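Local atomic coordinates of thiol transferase (Phanerochaete chrysosporium, PDB entry 4F0B), a protein that binds oxidized glutathione disulfide and, as a Ure2p-type glutathione transferase, probably catalyses glutathione-dependent thiol-transfer reactions. Residues L152-S155 with K156-R160; V161-D164 with R165-R169; P201-K204 with A205-E208; A133-N137 with L138-E142. All coordinates share one frame; numbering follows the deposited sequence.

How the interactions relate
All four contacts are local, each between side chains a turn or so apart in the helical C-terminal domain of the glutathione transferase fold. Interactions 1 and 2 follow one another on helix 145-166, their centres about 14 Å apart; interaction 3 opens helix 201-211, and interaction 4 closes helix 109-139. Every contact is partly buried, but their chemistry differs with place. Interaction 1 carries a salt bridge at the second subunit and interaction 4 a histidine that also reaches that subunit. Interaction 2 ends in a solvated turn, with charges joined through water. No other chain of the assembly touches interaction 3, which meets interaction 2 through Asp-163, whose carboxylate bonds Asn-202 and Val-203.

Interaction 1. Residues L152-S155 with K156-R160; sequences LNES and KRLYR
The guanidinium edge of Arg-157 faces the carboxylate of Glu-154, whose CD lies in the guanidinium plane, while the edge of the Tyr-159 ring meets Ser-155 O, CD1 standing 3.2 Å from that oxygen. The ion pair is bidentate and side-on: Arg-157 NE bonds Glu-154 OE1 at 3.0 Å, and Arg-157 NH2 bonds Glu-154 OE2 at 2.8 Å. Both oxygens are met on the syn side, with the two planes 33° apart. Glu-154 sets CG opposite its backbone N (chi1 177°) and bends at chi2 (61°), which brings the carboxylate alongside the arginine one turn on. Leu-158 crosses the glutamate obliquely, its CG 3.7 Å from Glu-154 OE2. On another side of the helix, a water accepts from Lys-156 NZ at 2.9 Å and donates to Asn-153 OD1. Tyr-159 OH bonds Gln-130 of helix 109-139.

Arg-70 of the second subunit also salt-bridges Glu-154 OE2, and Asn-68 of that subunit bonds Arg-157 NH2. Replacing Glu-154 with an alanine would probably leave Arg-157 and that Arg-70, already close to each other, without the carboxylate they share. The i to i+3 pair thus contributes to the dimer interface, its negative charge probably offsetting the two arginines.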
loop_
_atom_site.group_PDB
_atom_site.type_symbol
_atom_site.label_atom_id
_atom_site.label_comp_id
_atom_site.label_asym_id
_atom_site.label_seq_id
_atom_site.Cartn_x
_atom_site.Cartn_y
_atom_site.Cartn_z
ATOM N N LEU A 152 -4.359 18.546 -2.337
ATOM C CA LEU A 152 -5.463 18.818 -1.417
ATOM C C LEU A 152 -6.774 18.250 -1.975
ATOM O O LEU A 152 -7.522 17.588 -1.228
ATOM C CB LEU A 152 -5.570 20.306 -1.118
ATOM C CG LEU A 152 -4.545 20.885 -0.152
ATOM C CD1 LEU A 152 -4.740 22.401 -0.054
ATOM C CD2 LEU A 152 -4.649 20.253 1.234
ATOM N N ASN A 153 -7.025 18.430 -3.266
ATOM C CA ASN A 153 -8.248 17.905 -3.844
ATOM C C ASN A 153 -8.282 16.394 -3.833
ATOM O O ASN A 153 -9.329 15.799 -3.555
ATOM C CB ASN A 153 -8.454 18.443 -5.253
ATOM C CG ASN A 153 -8.905 19.892 -5.234
ATOM O OD1 ASN A 153 -9.405 20.395 -4.218
ATOM N ND2 ASN A 153 -8.703 20.577 -6.347
ATOM N N GLU A 154 -7.155 15.743 -4.138
ATOM C CA GLU A 154 -7.136 14.290 -4.092
ATOM C C GLU A 154 -7.306 13.787 -2.656
ATOM O O GLU A 154 -8.010 12.784 -2.424
ATOM C CB GLU A 154 -5.837 13.748 -4.718
ATOM C CG GLU A 154 -5.707 12.247 -4.641
ATOM C CD GLU A 154 -6.788 11.458 -5.365
ATOM O OE1 GLU A 154 -7.574 12.031 -6.160
ATOM O OE2 GLU A 154 -6.839 10.248 -5.070
ATOM N N SER A 155 -6.669 14.460 -1.697
ATOM C CA SER A 155 -6.888 14.086 -0.286
ATOM C C SER A 155 -8.370 14.202 0.081
ATOM O O SER A 155 -8.911 13.308 0.740
ATOM C CB SER A 155 -6.048 14.957 0.639
ATOM O OG SER A 155 -4.654 14.688 0.423
ATOM N N LYS A 156 -9.022 15.286 -0.329
ATOM C CA LYS A 156 -10.445 15.429 -0.079
ATOM C C LYS A 156 -11.271 14.314 -0.710
ATOM O O LYS A 156 -12.200 13.802 -0.080
ATOM C CB LYS A 156 -10.954 16.809 -0.535
ATOM C CG LYS A 156 -10.449 17.961 0.321
ATOM C CD LYS A 156 -10.794 19.332 -0.276
ATOM C CE LYS A 156 -10.058 20.386 0.507
ATOM N NZ LYS A 156 -10.448 21.748 0.004
ATOM N N ARG A 157 -10.944 13.919 -1.940
ATOM C CA ARG A 157 -11.652 12.814 -2.575
ATOM C C ARG A 157 -11.487 11.533 -1.751
ATOM O O ARG A 157 -12.466 10.801 -1.526
ATOM C CB ARG A 157 -11.143 12.589 -4.018
ATOM C CG ARG A 157 -11.958 11.597 -4.817
ATOM C CD ARG A 157 -11.242 11.187 -6.076
ATOM N NE ARG A 157 -10.064 10.364 -5.775
ATOM C CZ ARG A 157 -10.123 9.071 -5.459
ATOM N NH1 ARG A 157 -11.290 8.423 -5.459
ATOM N NH2 ARG A 157 -9.002 8.401 -5.198
ATOM N N LEU A 158 -10.266 11.243 -1.327
ATOM C CA LEU A 158 -10.008 10.047 -0.520
ATOM C C LEU A 158 -10.724 10.105 0.826
ATOM O O LEU A 158 -11.279 9.075 1.278
ATOM C CB LEU A 158 -8.517 9.905 -0.316
ATOM C CG LEU A 158 -7.739 9.495 -1.578
ATOM C CD1 LEU A 158 -6.258 9.822 -1.379
ATOM C CD2 LEU A 158 -7.941 8.002 -1.929
ATOM N N TYR A 159 -10.732 11.280 1.464
ATOM C CA TYR A 159 -11.472 11.416 2.720
ATOM C C TYR A 159 -12.980 11.321 2.534
ATOM O O TYR A 159 -13.653 10.894 3.471
ATOM C CB TYR A 159 -11.028 12.666 3.513
ATOM C CG TYR A 159 -9.768 12.377 4.299
ATOM C CD1 TYR A 159 -8.505 12.615 3.790
ATOM C CD2 TYR A 159 -9.848 11.792 5.562
ATOM C CE1 TYR A 159 -7.363 12.346 4.530
ATOM C CE2 TYR A 159 -8.691 11.502 6.291
ATOM C CZ TYR A 159 -7.472 11.819 5.778
ATOM O OH TYR A 159 -6.321 11.529 6.521
ATOM N N ARG A 160 -13.500 11.649 1.347
ATOM C CA ARG A 160 -14.919 11.480 1.108
ATOM C C ARG A 160 -15.227 9.987 1.018
ATOM O O ARG A 160 -16.260 9.519 1.551
ATOM C CB ARG A 160 -15.303 12.175 -0.202
ATOM C CG ARG A 160 -16.813 12.024 -0.530
ATOM C CD ARG A 160 -17.710 12.704 0.529
ATOM N NE ARG A 160 -17.361 14.118 0.677
ATOM C CZ ARG A 160 -17.484 14.810 1.813
ATOM N NH1 ARG A 160 -17.978 14.240 2.909
ATOM N NH2 ARG A 160 -17.133 16.096 1.844
HETATM O O HOH W 1 -8.752 21.901 -2.298
#

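Interaction 2. Residues V161-D164 with R165-R169; sequences VLDD and RLKGR
Lys-167 N is held between two carbonyls of the preceding turn, Asp-164 O at 3.2 Å and, by a weak bond, Asp-163 O. This bifurcation marks the C-terminal end of helix 145-166, where the chain passes into a type II beta turn from Leu-166 to Arg-169 with Gly-168 at a positive phi of 81°. The bond to Asp-164 O is far from the regular helical kind, since the donor stands well above the carbonyl plane, 73° out of it. The two amides just before keep the regular i to i+4 pattern: Leu-166 N reaches Leu-162 O at 2.9 Å, and Arg-165 N reaches Val-161 O.

On the buried face Leu-162 and Leu-166 run side by side in the same direction. Leu-162 CG meets Leu-166 CD1 at 4.0 Å, and the pair packs against neighbouring parts of the fold, Leu-162 on Ile-172 and Leu-166 on Trp-206 of helix 201-211. Arg-165 leads elsewhere: its NH2 bonds Ile-172 O and lies 3.4 Å above the centre of the Arg-169 guanidinium, so two flat cationic groups overlap beside the turn, with Arg-165 O at the edge of the second.

The exposed face belongs to Asp-164 and Lys-167, also side by side. Lys-167 keeps an extended chain beyond CG, yet its NZ stays 4.1 Å from Asp-164 OD1, beyond a salt bridge. A water closes that distance, donating to Asp-164 OD1 at 2.7 Å and accepting from Lys-167 NZ at 2.8 Å.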
loop_
_atom_site.group_PDB
_atom_site.type_symbol
_atom_site.label_atom_id
_atom_site.label_comp_id
_atom_site.label_asym_id
_atom_site.label_seq_id
_atom_site.Cartn_x
_atom_site.Cartn_y
_atom_site.Cartn_z
ATOM N N VAL A 161 -14.350 9.217 0.374
ATOM C CA VAL A 161 -14.504 7.761 0.369
ATOM C C VAL A 161 -14.537 7.233 1.822
ATOM O O VAL A 161 -15.423 6.429 2.201
ATOM C CB VAL A 161 -13.355 7.071 -0.393
ATOM C CG1 VAL A 161 -13.430 5.527 -0.246
ATOM C CG2 VAL A 161 -13.408 7.465 -1.904
ATOM N N LEU A 162 -13.610 7.683 2.666
ATOM C CA LEU A 162 -13.569 7.217 4.063
ATOM C C LEU A 162 -14.817 7.675 4.823
ATOM O O LEU A 162 -15.414 6.878 5.599
ATOM C CB LEU A 162 -12.301 7.727 4.733
ATOM C CG LEU A 162 -12.118 7.302 6.180
ATOM C CD1 LEU A 162 -11.967 5.790 6.278
ATOM C CD2 LEU A 162 -10.851 7.985 6.685
ATOM N N ASP A 163 -15.231 8.937 4.623
ATOM C CA ASP A 163 -16.391 9.461 5.325
ATOM C C ASP A 163 -17.651 8.652 4.977
ATOM O O ASP A 163 -18.454 8.291 5.866
ATOM C CB ASP A 163 -16.592 10.943 5.002
ATOM C CG ASP A 163 -17.508 11.604 5.998
ATOM O OD1 ASP A 163 -16.996 11.995 7.098
ATOM O OD2 ASP A 163 -18.726 11.720 5.688
ATOM N N ASP A 164 -17.847 8.352 3.696
ATOM C CA ASP A 164 -19.005 7.567 3.273
ATOM C C ASP A 164 -18.953 6.142 3.848
ATOM O O ASP A 164 -19.988 5.603 4.275
ATOM C CB ASP A 164 -19.089 7.525 1.736
ATOM C CG ASP A 164 -19.558 8.820 1.130
ATOM O OD1 ASP A 164 -20.151 9.652 1.832
ATOM O OD2 ASP A 164 -19.377 8.969 -0.109
ATOM N N ARG A 165 -17.762 5.559 3.909
ATOM C CA ARG A 165 -17.607 4.252 4.546
ATOM C C ARG A 165 -18.002 4.319 6.011
ATOM O O ARG A 165 -18.631 3.382 6.534
ATOM C CB ARG A 165 -16.165 3.755 4.425
ATOM C CG ARG A 165 -15.864 2.447 5.177
ATOM C CD ARG A 165 -16.664 1.272 4.690
ATOM N NE ARG A 165 -16.487 0.125 5.583
ATOM C CZ ARG A 165 -16.985 -1.077 5.343
ATOM N NH1 ARG A 165 -17.601 -1.334 4.211
ATOM N NH2 ARG A 165 -16.807 -2.054 6.245
ATOM N N LEU A 166 -17.645 5.389 6.700
ATOM C CA LEU A 166 -17.935 5.481 8.111
ATOM C C LEU A 166 -19.399 5.842 8.409
ATOM O O LEU A 166 -19.820 5.742 9.569
ATOM C CB LEU A 166 -16.965 6.462 8.788
ATOM C CG LEU A 166 -15.540 5.912 8.945
ATOM C CD1 LEU A 166 -14.627 7.079 9.312
ATOM C CD2 LEU A 166 -15.492 4.857 10.053
ATOM N N LYS A 167 -20.184 6.287 7.422
ATOM C CA LYS A 167 -21.597 6.509 7.664
ATOM C C LYS A 167 -22.242 5.237 8.245
ATOM O O LYS A 167 -22.083 4.140 7.703
ATOM C CB LYS A 167 -22.312 6.978 6.384
ATOM C CG LYS A 167 -22.006 8.405 6.047
ATOM C CD LYS A 167 -22.817 8.907 4.853
ATOM C CE LYS A 167 -22.525 10.407 4.696
ATOM N NZ LYS A 167 -23.438 11.101 3.718
ATOM N N GLY A 168 -22.941 5.405 9.366
ATOM C CA GLY A 168 -23.630 4.297 10.026
ATOM C C GLY A 168 -22.685 3.473 10.876
ATOM O O GLY A 168 -23.136 2.459 11.419
ATOM N N ARG A 169 -21.420 3.871 10.995
ATOM C CA ARG A 169 -20.425 3.062 11.707
ATOM C C ARG A 169 -19.674 3.900 12.740
ATOM O O ARG A 169 -19.693 5.142 12.672
ATOM C CB ARG A 169 -19.389 2.479 10.703
ATOM C CG ARG A 169 -20.017 1.661 9.590
ATOM C CD ARG A 169 -18.931 0.947 8.810
ATOM N NE ARG A 169 -19.477 0.081 7.791
ATOM C CZ ARG A 169 -19.747 -1.200 7.935
ATOM N NH1 ARG A 169 -19.502 -1.846 9.093
ATOM N NH2 ARG A 169 -20.241 -1.854 6.884
HETATM O O HOH W 2 -21.183 3.545 5.427
HETATM O O HOH W 3 -22.708 10.331 1.164
#

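Interaction 3. Residues P201-K204 with A205-E208; sequences PNVK and AWVE
Val-203 O accepts the backbone N of Val-207 at 2.9 Å, and the same oxygen lies in the plane of the Trp-206 ring, at the edge, 3.6 Å from Trp-206 CE3. The other carbonyls of 201-204 are likewise used: Pro-201 O takes Ala-205 N at 3.1 Å, Asn-202 O takes Trp-206 N, and Lys-204 O takes Glu-208 N. Near the start of the helix Pro-201 has no N-H to satisfy, and Val-203 N is met by Asp-163 OD1.

These residues open helix 201-211 of the all-helical C-terminal domain of the glutathione transferase fold, and Asp-163 joins them to helix 145-166; its OD2 also accepts Asn-202 ND2. Trp-206 NE1 is satisfied by Asp-180 OD1 of helix 178-187.

Val-203 also makes the apolar contacts: its CG1, set opposite the backbone N (chi1 175°), touches Trp-206 CE3 at 4.1 Å and Val-207 CG2 at 4.2 Å.

On the outer side Lys-204 crosses Glu-208, and the lysine presents its CE, not its NZ, to the carboxylate: Lys-204 CE is 3.6 Å from Glu-208 OE2, whereas Lys-204 NZ stays 4.5 Å from that oxygen. NZ instead makes a salt bridge to Asp-198 OD1. Because this lysine is modelled in two conformers, of which this is one, these contacts at the end of its chain, the one to Asp-198 OD1 included, are correspondingly less certain.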
loop_
_atom_site.group_PDB
_atom_site.type_symbol
_atom_site.label_atom_id
_atom_site.label_comp_id
_atom_site.label_asym_id
_atom_site.label_seq_id
_atom_site.Cartn_x
_atom_site.Cartn_y
_atom_site.Cartn_z
ATOM N N PRO A 201 -17.753 14.832 8.535
ATOM C CA PRO A 201 -18.127 14.722 9.958
ATOM C C PRO A 201 -18.033 13.295 10.501
ATOM O O PRO A 201 -17.834 13.111 11.707
ATOM C CB PRO A 201 -19.576 15.244 9.987
ATOM C CG PRO A 201 -20.092 14.947 8.600
ATOM C CD PRO A 201 -18.899 15.221 7.692
ATOM N N ASN A 202 -18.107 12.285 9.631
ATOM C CA ASN A 202 -17.876 10.925 10.104
ATOM C C ASN A 202 -16.410 10.667 10.396
ATOM O O ASN A 202 -16.065 10.101 11.442
ATOM C CB ASN A 202 -18.479 9.918 9.125
ATOM C CG ASN A 202 -19.995 10.130 8.961
ATOM O OD1 ASN A 202 -20.779 9.680 9.800
ATOM N ND2 ASN A 202 -20.391 10.848 7.920
ATOM N N VAL A 203 -15.544 11.152 9.514
ATOM C CA VAL A 203 -14.120 11.058 9.794
ATOM C C VAL A 203 -13.793 11.844 11.064
ATOM O O VAL A 203 -13.030 11.379 11.897
ATOM C CB VAL A 203 -13.302 11.623 8.622
ATOM C CG1 VAL A 203 -11.792 11.640 8.987
ATOM C CG2 VAL A 203 -13.529 10.802 7.359
ATOM N N LYS A 204 -14.394 13.021 11.232
ATOM C CA LYS A 204 -14.070 13.843 12.387
ATOM C C LYS A 204 -14.403 13.127 13.702
ATOM O O LYS A 204 -13.565 13.083 14.630
ATOM C CB LYS A 204 -14.815 15.179 12.310
ATOM C CG LYS A 204 -14.361 16.199 13.360
ATOM C CD LYS A 204 -15.273 17.432 13.357
ATOM C CE LYS A 204 -14.747 18.503 14.329
ATOM N NZ LYS A 204 -15.653 19.688 14.486
ATOM N N ALA A 205 -15.606 12.555 13.781
ATOM C CA ALA A 205 -16.025 11.873 15.022
ATOM C C ALA A 205 -15.184 10.620 15.278
ATOM O O ALA A 205 -14.951 10.224 16.431
ATOM C CB ALA A 205 -17.527 11.517 14.968
ATOM N N TRP A 206 -14.752 9.985 14.204
ATOM C CA TRP A 206 -13.896 8.796 14.288
ATOM C C TRP A 206 -12.488 9.152 14.793
ATOM O O TRP A 206 -11.961 8.486 15.700
ATOM C CB TRP A 206 -13.930 8.091 12.929
ATOM C CG TRP A 206 -12.888 7.058 12.638
ATOM C CD1 TRP A 206 -12.956 5.704 12.863
ATOM C CD2 TRP A 206 -11.690 7.284 11.918
ATOM N NE1 TRP A 206 -11.842 5.087 12.342
ATOM C CE2 TRP A 206 -11.035 6.037 11.776
ATOM C CE3 TRP A 206 -11.095 8.423 11.387
ATOM C CZ2 TRP A 206 -9.776 5.908 11.139
ATOM C CZ3 TRP A 206 -9.847 8.312 10.770
ATOM C CH2 TRP A 206 -9.204 7.061 10.637
ATOM N N VAL A 207 -11.911 10.245 14.294
ATOM C CA VAL A 207 -10.642 10.736 14.814
ATOM C C VAL A 207 -10.770 11.034 16.303
ATOM O O VAL A 207 -9.916 10.645 17.091
ATOM C CB VAL A 207 -10.168 12.014 14.057
ATOM C CG1 VAL A 207 -9.000 12.695 14.817
ATOM C CG2 VAL A 207 -9.753 11.658 12.602
ATOM N N GLU A 208 -11.851 11.709 16.696
ATOM C CA GLU A 208 -12.026 12.083 18.095
ATOM C C GLU A 208 -12.138 10.857 19.007
ATOM O O GLU A 208 -11.506 10.828 20.103
ATOM C CB GLU A 208 -13.236 12.984 18.212
ATOM C CG GLU A 208 -12.960 14.353 17.611
ATOM C CD GLU A 208 -14.177 15.265 17.524
ATOM O OE1 GLU A 208 -15.308 14.794 17.763
ATOM O OE2 GLU A 208 -13.983 16.459 17.190
#

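Interaction 4. Residues A133-N137 with L138-E142; sequences ANHFN and LYAPE
His-135 O receives two backbone donors, Ala-140 N at 2.8 Å and Tyr-139 N at 3.0 Å, the mark of a wider pi-type turn as helix 109-139 ends in the C-terminal domain. The i to i+5 bond from Ala-140 runs nearly straight off the carbonyl, whereas Tyr-139 N sits 39° above its plane.

The close packing flanks this turn. Leu-138 and Asn-134 point the same way: with CG opposite its own carbonyl carbon (chi1 -49°), Leu-138 lays CD1 beside the Asn-134 amide, 3.6 Å from Asn-134 OD1, an oxygen that also bonds Thr-193 OG1. Leu-138 CB lies 3.8 Å above the centre of the Tyr-139 ring. A glycine in place of Leu-138 would probably strip the cover from this ring face and open a gap beside the Asn-134 amide. Ala-140 CB rests 3.7 Å from His-135 NE2, which bonds Tyr-146 OH of the second subunit; the histidine side chain is also about 4 Å from bound oxidized glutathione.

Beyond Ala-140 contacts between the two segments thin out, and waters bridge the carbonyls. One water joins Phe-136 O to Ala-140 O; a second donates to Phe-136 O at 2.8 Å and to Glu-142 O at 2.8 Å.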
loop_
_atom_site.group_PDB
_atom_site.type_symbol
_atom_site.label_atom_id
_atom_site.label_comp_id
_atom_site.label_asym_id
_atom_site.label_seq_id
_atom_site.Cartn_x
_atom_site.Cartn_y
_atom_site.Cartn_z
ATOM N N ALA A 133 0.380 16.350 -0.424
ATOM C CA ALA A 133 -0.231 17.616 -0.017
ATOM C C ALA A 133 0.604 18.316 1.049
ATOM O O ALA A 133 0.868 19.504 0.962
ATOM C CB ALA A 133 -1.648 17.377 0.501
ATOM N N ASN A 134 1.082 17.541 2.031
ATOM C CA ASN A 134 1.932 18.129 3.051
ATOM C C ASN A 134 3.215 18.637 2.432
ATOM O O ASN A 134 3.677 19.738 2.766
ATOM C CB ASN A 134 2.279 17.074 4.088
ATOM C CG ASN A 134 1.150 16.822 5.074
ATOM O OD1 ASN A 134 0.108 17.476 5.040
ATOM N ND2 ASN A 134 1.365 15.830 5.957
ATOM N N HIS A 135 3.787 17.862 1.506
ATOM C CA HIS A 135 5.029 18.339 0.888
ATOM C C HIS A 135 4.827 19.713 0.223
ATOM O O HIS A 135 5.523 20.669 0.522
ATOM C CB HIS A 135 5.574 17.376 -0.158
ATOM C CG HIS A 135 6.854 17.885 -0.737
ATOM N ND1 HIS A 135 8.028 17.880 -0.013
ATOM C CD2 HIS A 135 7.129 18.517 -1.905
ATOM C CE1 HIS A 135 8.979 18.446 -0.728
ATOM N NE2 HIS A 135 8.460 18.850 -1.875
ATOM N N PHE A 136 3.835 19.818 -0.646
ATOM C CA PHE A 136 3.669 21.062 -1.399
ATOM C C PHE A 136 3.123 22.213 -0.552
ATOM O O PHE A 136 3.509 23.358 -0.749
ATOM C CB PHE A 136 2.833 20.823 -2.659
ATOM C CG PHE A 136 3.576 20.082 -3.727
ATOM C CD1 PHE A 136 4.563 20.721 -4.477
ATOM C CD2 PHE A 136 3.304 18.736 -3.934
ATOM C CE1 PHE A 136 5.264 20.021 -5.485
ATOM C CE2 PHE A 136 3.993 18.028 -4.918
ATOM C CZ PHE A 136 4.975 18.666 -5.688
ATOM N N ASN A 137 2.238 21.898 0.390
ATOM C CA ASN A 137 1.598 22.962 1.151
ATOM C C ASN A 137 2.447 23.416 2.334
ATOM O O ASN A 137 2.368 24.580 2.728
ATOM C CB ASN A 137 0.236 22.480 1.626
ATOM C CG ASN A 137 -0.697 23.619 1.980
ATOM O OD1 ASN A 137 -0.616 24.710 1.407
ATOM N ND2 ASN A 137 -1.597 23.363 2.922
ATOM N N LEU A 138 3.251 22.523 2.893
ATOM C CA LEU A 138 3.920 22.811 4.156
ATOM C C LEU A 138 5.437 22.879 4.042
ATOM O O LEU A 138 6.057 23.627 4.786
ATOM C CB LEU A 138 3.585 21.742 5.223
ATOM C CG LEU A 138 2.097 21.374 5.435
ATOM C CD1 LEU A 138 1.920 20.270 6.527
ATOM C CD2 LEU A 138 1.286 22.594 5.801
ATOM N N TYR A 139 6.043 22.068 3.172
ATOM C CA TYR A 139 7.505 21.876 3.271
ATOM C C TYR A 139 8.320 22.298 2.059
ATOM O O TYR A 139 9.499 22.603 2.218
ATOM C CB TYR A 139 7.819 20.407 3.612
ATOM C CG TYR A 139 7.220 19.965 4.919
ATOM C CD1 TYR A 139 7.584 20.587 6.108
ATOM C CD2 TYR A 139 6.280 18.956 4.970
ATOM C CE1 TYR A 139 7.036 20.183 7.327
ATOM C CE2 TYR A 139 5.717 18.550 6.153
ATOM C CZ TYR A 139 6.097 19.179 7.326
ATOM O OH TYR A 139 5.550 18.778 8.527
ATOM N N ALA A 140 7.727 22.292 0.861
ATOM C CA ALA A 140 8.493 22.622 -0.354
ATOM C C ALA A 140 9.024 24.040 -0.286
ATOM O O ALA A 140 8.325 24.927 0.219
ATOM C CB ALA A 140 7.623 22.477 -1.597
ATOM N N PRO A 141 10.251 24.272 -0.813
ATOM C CA PRO A 141 10.919 25.573 -0.796
ATOM C C PRO A 141 10.347 26.542 -1.814
ATOM O O PRO A 141 10.735 27.713 -1.845
ATOM C CB PRO A 141 12.373 25.225 -1.154
ATOM C CG PRO A 141 12.304 23.971 -1.928
ATOM C CD PRO A 141 11.156 23.203 -1.283
ATOM N N GLU A 142 9.434 26.061 -2.648
ATOM C CA GLU A 142 8.664 26.967 -3.490
ATOM C C GLU A 142 7.175 26.617 -3.447
ATOM O O GLU A 142 6.815 25.453 -3.298
ATOM C CB GLU A 142 9.194 26.996 -4.928
ATOM C CG GLU A 142 9.163 25.669 -5.666
ATOM C CD GLU A 142 9.830 25.739 -7.057
ATOM O OE1 GLU A 142 11.073 25.700 -7.142
ATOM O OE2 GLU A 142 9.103 25.806 -8.069
HETATM O O HOH W 4 4.434 24.027 -3.349
HETATM O O HOH W 5 5.451 24.822 0.955
#